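Local structure of alkaline phosphatase (Thermus thermophilus, 7KWD) at residues A[123-128]-A[462-467]; A[198-203]-A[221-226]; A[228-233]-A[274-279]. The protein probably hydrolyses phosphate monoesters as a homodimeric alkaline phosphatase that binds zinc and magnesium ions. All coordinates share one frame; numbering follows the deposited sequence.

Contact 1. Residues A[123-128]-A[462-467]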
# COMPACT_ATOMS: atom_id res chain seq x y z
N LYS A 123 -28.82 3.39 12.03
CA LYS A 123 -28.84 4.82 12.26
C LYS A 123 -27.44 5.35 12.06
O LYS A 123 -26.54 5.01 12.85
CB LYS A 123 -29.32 5.14 13.67
CG LYS A 123 -29.55 6.62 13.95
CD LYS A 123 -30.14 6.73 15.35
CE LYS A 123 -30.29 8.15 15.82
NZ LYS A 123 -30.86 8.16 17.21
N PRO A 124 -27.18 6.15 11.03
CA PRO A 124 -25.82 6.62 10.77
C PRO A 124 -25.50 7.88 11.55
O PRO A 124 -26.38 8.64 11.96
CB PRO A 124 -25.84 6.90 9.25
CG PRO A 124 -27.29 7.28 8.95
CD PRO A 124 -28.16 6.67 10.03
N PHE A 125 -24.20 8.12 11.68
CA PHE A 125 -23.71 9.03 12.72
C PHE A 125 -24.17 10.46 12.52
O PHE A 125 -24.46 11.16 13.50
CB PHE A 125 -22.17 8.98 12.81
CG PHE A 125 -21.65 9.70 13.98
CD1 PHE A 125 -21.81 9.17 15.24
CD2 PHE A 125 -21.10 10.97 13.85
CE1 PHE A 125 -21.40 9.87 16.37
CE2 PHE A 125 -20.69 11.67 14.96
CZ PHE A 125 -20.85 11.12 16.22
N PHE A 126 -24.21 10.96 11.29
CA PHE A 126 -24.60 12.37 11.18
C PHE A 126 -26.10 12.55 11.45
O PHE A 126 -26.54 13.66 11.82
CB PHE A 126 -24.24 12.93 9.80
CG PHE A 126 -22.79 13.30 9.64
CD1 PHE A 126 -21.85 12.94 10.60
CD2 PHE A 126 -22.38 14.04 8.55
CE1 PHE A 126 -20.50 13.31 10.45
CE2 PHE A 126 -21.02 14.41 8.39
CZ PHE A 126 -20.10 14.04 9.34
N ALA A 127 -26.91 11.51 11.27
CA ALA A 127 -28.29 11.58 11.71
C ALA A 127 -28.37 11.70 13.24
O ALA A 127 -29.10 12.54 13.79
CB ALA A 127 -29.06 10.37 11.18
N ALA A 128 -27.57 10.90 13.94
CA ALA A 128 -27.50 11.04 15.39
C ALA A 128 -27.05 12.44 15.79
O ALA A 128 -27.53 12.99 16.77
CB ALA A 128 -26.54 10.01 15.97
N ARG A 462 -16.65 4.52 16.50
CA ARG A 462 -16.41 4.72 17.93
C ARG A 462 -15.67 6.01 18.22
O ARG A 462 -15.98 6.71 19.19
CB ARG A 462 -15.64 3.52 18.49
CG ARG A 462 -16.48 2.27 18.41
CD ARG A 462 -15.89 1.11 19.17
NE ARG A 462 -16.45 -0.10 18.62
CZ ARG A 462 -15.90 -0.76 17.61
NH1 ARG A 462 -14.75 -0.33 17.10
NH2 ARG A 462 -16.49 -1.84 17.13
N LEU A 463 -14.69 6.36 17.38
CA LEU A 463 -13.98 7.61 17.59
C LEU A 463 -14.89 8.81 17.42
O LEU A 463 -14.81 9.78 18.18
CB LEU A 463 -12.81 7.71 16.62
CG LEU A 463 -11.74 6.64 16.70
CD1 LEU A 463 -10.79 6.83 15.53
CD2 LEU A 463 -11.04 6.72 18.00
N MET A 464 -15.74 8.79 16.40
CA MET A 464 -16.67 9.90 16.22
C MET A 464 -17.61 10.00 17.42
O MET A 464 -17.90 11.12 17.89
CB MET A 464 -17.48 9.73 14.94
CG MET A 464 -16.62 9.77 13.71
SD MET A 464 -17.53 10.09 12.20
CE MET A 464 -18.49 8.59 12.01
N GLY A 465 -18.09 8.86 17.91
CA GLY A 465 -19.03 8.90 19.02
C GLY A 465 -18.38 9.37 20.30
O GLY A 465 -18.98 10.13 21.06
N GLU A 466 -17.16 8.92 20.57
CA GLU A 466 -16.43 9.39 21.73
C GLU A 466 -16.22 10.89 21.64
O GLU A 466 -16.51 11.62 22.59
CB GLU A 466 -15.07 8.71 21.86
CG GLU A 466 -14.20 9.38 22.93
CD GLU A 466 -12.88 8.66 23.21
OE1 GLU A 466 -12.45 7.81 22.37
OE2 GLU A 466 -12.26 8.98 24.25
N ALA A 467 -15.71 11.36 20.49
CA ALA A 467 -15.39 12.78 20.37
C ALA A 467 -16.56 13.66 20.76
O ALA A 467 -16.37 14.70 21.39
CB ALA A 467 -14.96 13.12 18.93
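Phe125 and Met464 form a buried helix-to-helix contact, with the aromatic ring of one helix start lying against the methionine of a helix late in the chain. The ring sits at the first turn of helix 125-131, just after the N-cap residue Pro124. Met464 lies within helix 459-468. Phe125 CG is anti to the backbone N (chi1 -171°), which swings the ring out toward the second helix. There Met464 CB lies over one ring face, 3.8 Å from the centroid of the Phe125 ring, as a CH-pi contact. The thioether turns back along the ring. Its chain is bent at the last torsion (chi3 -69°), and this brings Met464 CE to 3.8 Å from Phe125 CB. The sulfur approaches obliquely, with Met464 SD 4.7 Å from the Phe125 ring centroid, a Met-aromatic contact. The far end of the ring reaches the backbone of the other helix. Phe125 CZ is 3.4 Å from Met464 O, and Phe125 CE1 is 3.7 Å from Gly465 CA. The ring meets the helix backbone at Gly465 obliquely. Replacing Phe125 with an alanine would probably open a gap beside Gly465 and take the ring face away from Met464 CB, leaving the thioether less restrained. Leu41 touches both Phe125 and Met464, and Val43 also touches Met464. Both belong to strand 40-46, so the pair packs over a central strand. Such apolar packing of helices on a sheet is typical of the alpha/beta fold of alkaline phosphatases.

Contact 2. Residues A[198-203]-A[221-226]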
# COMPACT_ATOMS: atom_id res chain seq x y z
N ALA A 198 -36.74 23.60 -6.60
CA ALA A 198 -37.83 24.42 -6.07
C ALA A 198 -38.22 23.96 -4.68
O ALA A 198 -38.50 24.79 -3.81
CB ALA A 198 -39.04 24.37 -7.01
N ALA A 199 -38.23 22.64 -4.45
CA ALA A 199 -38.64 22.13 -3.15
C ALA A 199 -37.62 22.48 -2.07
O ALA A 199 -37.98 22.80 -0.93
CB ALA A 199 -38.85 20.62 -3.23
N PHE A 200 -36.32 22.44 -2.41
CA PHE A 200 -35.32 22.91 -1.46
C PHE A 200 -35.49 24.40 -1.20
O PHE A 200 -35.42 24.86 -0.05
CB PHE A 200 -33.92 22.62 -1.99
CG PHE A 200 -33.38 21.22 -1.64
CD1 PHE A 200 -33.71 20.12 -2.40
CD2 PHE A 200 -32.49 21.05 -0.57
CE1 PHE A 200 -33.19 18.86 -2.11
CE2 PHE A 200 -31.98 19.81 -0.27
CZ PHE A 200 -32.33 18.70 -1.05
N ALA A 201 -35.73 25.18 -2.24
CA ALA A 201 -35.91 26.61 -2.02
C ALA A 201 -37.07 26.87 -1.08
O ALA A 201 -37.04 27.80 -0.27
CB ALA A 201 -36.12 27.34 -3.34
N ALA A 202 -38.13 26.06 -1.19
CA ALA A 202 -39.30 26.28 -0.32
C ALA A 202 -38.95 26.05 1.15
O ALA A 202 -39.62 26.58 2.03
CB ALA A 202 -40.44 25.35 -0.72
N LYS A 203 -37.93 25.26 1.43
CA LYS A 203 -37.48 25.02 2.79
C LYS A 203 -36.35 25.98 3.19
O LYS A 203 -35.79 25.83 4.27
CB LYS A 203 -37.07 23.56 2.92
CG LYS A 203 -38.30 22.63 2.93
CD LYS A 203 -38.22 21.49 3.96
CE LYS A 203 -39.50 21.40 4.81
NZ LYS A 203 -39.62 22.53 5.79
N ARG A 221 -28.35 28.43 4.66
CA ARG A 221 -28.34 27.03 4.26
C ARG A 221 -28.22 26.96 2.75
O ARG A 221 -28.74 27.82 2.03
CB ARG A 221 -29.60 26.31 4.74
CG ARG A 221 -29.60 26.15 6.27
CD ARG A 221 -30.87 25.50 6.80
NE ARG A 221 -31.93 26.49 6.85
CZ ARG A 221 -33.14 26.33 6.34
NH1 ARG A 221 -33.45 25.18 5.77
NH2 ARG A 221 -34.04 27.31 6.41
N LEU A 222 -27.49 25.95 2.28
CA LEU A 222 -27.00 25.89 0.91
C LEU A 222 -27.25 24.53 0.29
O LEU A 222 -26.91 23.50 0.87
CB LEU A 222 -25.48 26.14 0.87
CG LEU A 222 -24.92 27.49 0.53
CD1 LEU A 222 -23.44 27.29 0.26
CD2 LEU A 222 -25.61 28.07 -0.68
N LEU A 223 -27.76 24.53 -0.92
CA LEU A 223 -27.70 23.39 -1.81
C LEU A 223 -26.93 23.86 -3.02
O LEU A 223 -27.37 24.77 -3.72
CB LEU A 223 -29.08 22.89 -2.18
CG LEU A 223 -29.07 21.87 -3.32
CD1 LEU A 223 -28.27 20.62 -2.91
CD2 LEU A 223 -30.46 21.44 -3.72
N GLY A 224 -25.77 23.26 -3.27
CA GLY A 224 -24.97 23.59 -4.44
C GLY A 224 -24.66 22.36 -5.26
O GLY A 224 -24.09 21.39 -4.76
N VAL A 225 -25.07 22.38 -6.53
CA VAL A 225 -24.97 21.26 -7.45
C VAL A 225 -24.34 21.83 -8.72
O VAL A 225 -24.92 22.71 -9.36
CB VAL A 225 -26.34 20.63 -7.73
CG1 VAL A 225 -26.23 19.44 -8.61
CG2 VAL A 225 -27.03 20.18 -6.45
N PHE A 226 -23.14 21.35 -9.07
CA PHE A 226 -22.29 22.05 -10.00
C PHE A 226 -21.98 21.32 -11.30
O PHE A 226 -21.28 21.89 -12.15
CB PHE A 226 -20.98 22.39 -9.29
CG PHE A 226 -21.18 23.19 -8.04
CD1 PHE A 226 -21.44 24.55 -8.10
CD2 PHE A 226 -21.18 22.56 -6.82
CE1 PHE A 226 -21.66 25.28 -6.93
CE2 PHE A 226 -21.40 23.25 -5.65
CZ PHE A 226 -21.64 24.62 -5.69
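Arg221 grips the backbone carbonyl of Lys203 with both terminal nitrogens of its guanidinium group. The pair ties Lys203, which follows the helix, to Arg221, next to strand 222-225, a helix-on-strand contact in the alpha/beta fold of the enzyme. The stronger bond runs from Arg221 NH1 to Lys203 O, 2.9 Å long and bent, with an N-H...O angle of 146°. A weak second bond joins Arg221 NH2 to the same Lys203 O at 3.1 Å. The carbonyl oxygen lies at the guanidinium edge, somewhat out of its plane. The arginine chain bends at its third torsion (chi3 -79°), which turns the group back toward Lys203. Two bonds to one oxygen should limit rotation of the guanidinium. Tyr205 adds a cation-pi contact to Arg221. The Lys203 amine and the guanidinium carry like charges, but Lys203 NZ stays 6.7 Å from Arg221 NH1.

Deeper in, the contact becomes apolar. Phe200 and Leu223 are both buried, and their side chains cross at about a right angle. With CG anti to the backbone N (chi1 169°), Leu223 extends toward the helix and lays its CD2 branch over the Phe200 face. Tyr205 meets the Phe200 ring edge-to-face, and Tyr177 of strand 176-178 touches both Phe200 and Leu223. The methyl Leu223 CD2 forms a CH-pi contact, 3.7 Å from the Phe200 ring centroid. It is displaced toward the ring rim, and its nearest ring atom is Phe200 CG, 3.6 Å away.

Contact 3. Residues A[228-233]-A[274-279]. With ZN (zinc ion), chain F.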
# COMPACT_ATOMS: atom_id res chain seq x y z
N ASP A 228 -23.64 17.85 -14.07
CA ASP A 228 -24.73 16.91 -14.29
C ASP A 228 -24.53 15.67 -13.44
O ASP A 228 -25.46 15.20 -12.77
CB ASP A 228 -24.83 16.49 -15.76
CG ASP A 228 -26.11 15.71 -16.02
OD1 ASP A 228 -27.19 16.33 -15.96
OD2 ASP A 228 -26.04 14.48 -16.22
N GLY A 229 -23.30 15.09 -13.49
CA GLY A 229 -22.88 13.98 -12.66
C GLY A 229 -21.82 14.40 -11.66
O GLY A 229 -21.96 15.43 -11.00
N HIS A 230 -20.73 13.64 -11.55
CA HIS A 230 -19.67 14.02 -10.62
C HIS A 230 -19.02 15.33 -11.05
O HIS A 230 -19.00 15.68 -12.23
CB HIS A 230 -18.59 12.96 -10.55
CG HIS A 230 -19.12 11.60 -10.24
ND1 HIS A 230 -19.82 11.33 -9.09
CD2 HIS A 230 -19.02 10.43 -10.91
CE1 HIS A 230 -20.16 10.06 -9.08
NE2 HIS A 230 -19.68 9.48 -10.16
N VAL A 231 -18.50 16.07 -10.08
CA VAL A 231 -17.72 17.27 -10.39
C VAL A 231 -16.48 16.86 -11.15
O VAL A 231 -15.91 15.78 -10.87
CB VAL A 231 -17.35 18.04 -9.11
CG1 VAL A 231 -16.62 19.32 -9.43
CG2 VAL A 231 -18.61 18.32 -8.32
N PRO A 232 -16.04 17.62 -12.15
CA PRO A 232 -14.83 17.25 -12.89
C PRO A 232 -13.60 17.09 -12.00
O PRO A 232 -13.42 17.79 -11.00
CB PRO A 232 -14.65 18.41 -13.89
CG PRO A 232 -16.06 18.94 -14.11
CD PRO A 232 -16.77 18.75 -12.78
N TYR A 233 -12.72 16.18 -12.43
CA TYR A 233 -11.39 16.07 -11.84
C TYR A 233 -10.68 17.41 -11.76
O TYR A 233 -10.79 18.25 -12.68
CB TYR A 233 -10.55 15.11 -12.66
CG TYR A 233 -10.99 13.69 -12.67
CD1 TYR A 233 -10.75 12.87 -11.57
CD2 TYR A 233 -11.59 13.13 -13.81
CE1 TYR A 233 -11.12 11.51 -11.60
CE2 TYR A 233 -11.96 11.80 -13.84
CZ TYR A 233 -11.74 11.00 -12.72
OH TYR A 233 -12.10 9.68 -12.71
N ILE A 274 -10.53 10.68 -6.26
CA ILE A 274 -9.31 9.89 -6.19
C ILE A 274 -9.60 8.46 -6.60
O ILE A 274 -8.92 7.89 -7.45
CB ILE A 274 -8.70 9.96 -4.78
CG1 ILE A 274 -8.25 11.40 -4.46
CG2 ILE A 274 -7.57 8.94 -4.64
CD1 ILE A 274 -7.94 11.60 -2.96
N ASP A 275 -10.64 7.87 -5.98
CA ASP A 275 -11.12 6.54 -6.35
C ASP A 275 -11.36 6.43 -7.85
O ASP A 275 -10.83 5.54 -8.51
CB ASP A 275 -12.41 6.25 -5.56
CG ASP A 275 -12.96 4.88 -5.81
OD1 ASP A 275 -12.24 3.89 -5.52
OD2 ASP A 275 -14.13 4.80 -6.28
N HIS A 276 -12.09 7.39 -8.42
CA HIS A 276 -12.47 7.30 -9.82
C HIS A 276 -11.24 7.33 -10.72
O HIS A 276 -11.14 6.55 -11.68
CB HIS A 276 -13.40 8.45 -10.19
CG HIS A 276 -14.68 8.43 -9.43
ND1 HIS A 276 -15.60 9.45 -9.48
CD2 HIS A 276 -15.18 7.52 -8.56
CE1 HIS A 276 -16.62 9.17 -8.70
NE2 HIS A 276 -16.40 8.00 -8.13
N ALA A 277 -10.30 8.23 -10.45
CA ALA A 277 -9.10 8.28 -11.26
C ALA A 277 -8.34 6.98 -11.14
O ALA A 277 -7.76 6.50 -12.12
CB ALA A 277 -8.21 9.44 -10.85
N ASN A 278 -8.31 6.40 -9.94
CA ASN A 278 -7.60 5.14 -9.78
C ASN A 278 -8.29 4.04 -10.56
O ASN A 278 -7.61 3.12 -11.06
CB ASN A 278 -7.49 4.76 -8.31
CG ASN A 278 -6.45 5.62 -7.57
OD1 ASN A 278 -5.57 6.22 -8.17
ND2 ASN A 278 -6.59 5.69 -6.26
N HIS A 279 -9.63 4.09 -10.64
CA HIS A 279 -10.39 3.18 -11.49
C HIS A 279 -9.97 3.33 -12.96
O HIS A 279 -9.75 2.33 -13.65
CB HIS A 279 -11.89 3.45 -11.36
CG HIS A 279 -12.52 2.81 -10.17
ND1 HIS A 279 -12.42 1.46 -9.91
CD2 HIS A 279 -13.27 3.33 -9.17
CE1 HIS A 279 -13.09 1.17 -8.82
NE2 HIS A 279 -13.64 2.28 -8.36
ZN ZN F . -14.54 2.86 -6.42
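His230 and His276 meet as an aromatic pair between the loop 228-233 and helix 273-280. Their planes are inclined at 49°, so they are neither stacked nor edge-to-face. One carbon does the touching: His276 CE1 lies over the centre of the His230 ring and is 3.4 Å from His230 NE2. The two ND1 atoms have other partners. His230 ND1 is hydrogen-bonded to Thr143 N, and His276 ND1 to Arg273 NE, which probably helps fix how each ring is turned.

The second group of contacts is van der Waals packing around Tyr233, the N-cap residue of the next helix. Tyr233 CG is anti to the carbonyl carbon (chi1 -66°), and the phenol end runs up to helix 273-280. Its hydroxyl oxygen, Tyr233 OH, is 3.1 Å from His276 CB. Ala277 N lies at the ring edge, near its plane, and Tyr233 CE1 also packs 3.6 Å from Ala277 CB. The hydroxyl also comes near the helix backbone, but the angles there do not suit hydrogen bonds.

Of the two segments, only the helix supplies zinc ligands. Asp275 OD2 binds the zinc ion at 2.0 Å, and His279 NE2 binds it at 2.2 Å. With His433 they form a zinc site of the alkaline phosphatase metal centre. Thr320 holds Asp275 OD1 and Gly431 O holds His279 ND1, bonds that probably help orient the two ligands.

Loop 228-233 flanks the zinc-binding helix 273-280. Helix 283-306 packs against Ala277 and Tyr233, and strand 310-325 touches Asp275, Asn278 and His279.

In the fold
Contacts 2 and 3 lie in series along the chain, and both are nested inside the long loop that contact 1 closes. Contact 2 runs almost directly into contact 3, since residues 221-226 and 228-233 adjoin in sequence, yet their centres are 23 Å apart. Contact 1 touches neither: its nearest atoms are about 13 Å from contact 2 and about 17 Å from contact 3. Contact 3 holds zinc ligands, and the His276 side chain is about 6 Å from the bound magnesium ion. Contact 1 is more remote, with the Met464 side chain about 10 Å from that of the magnesium ligand Thr148. Contact 2 lies away from the metal sites.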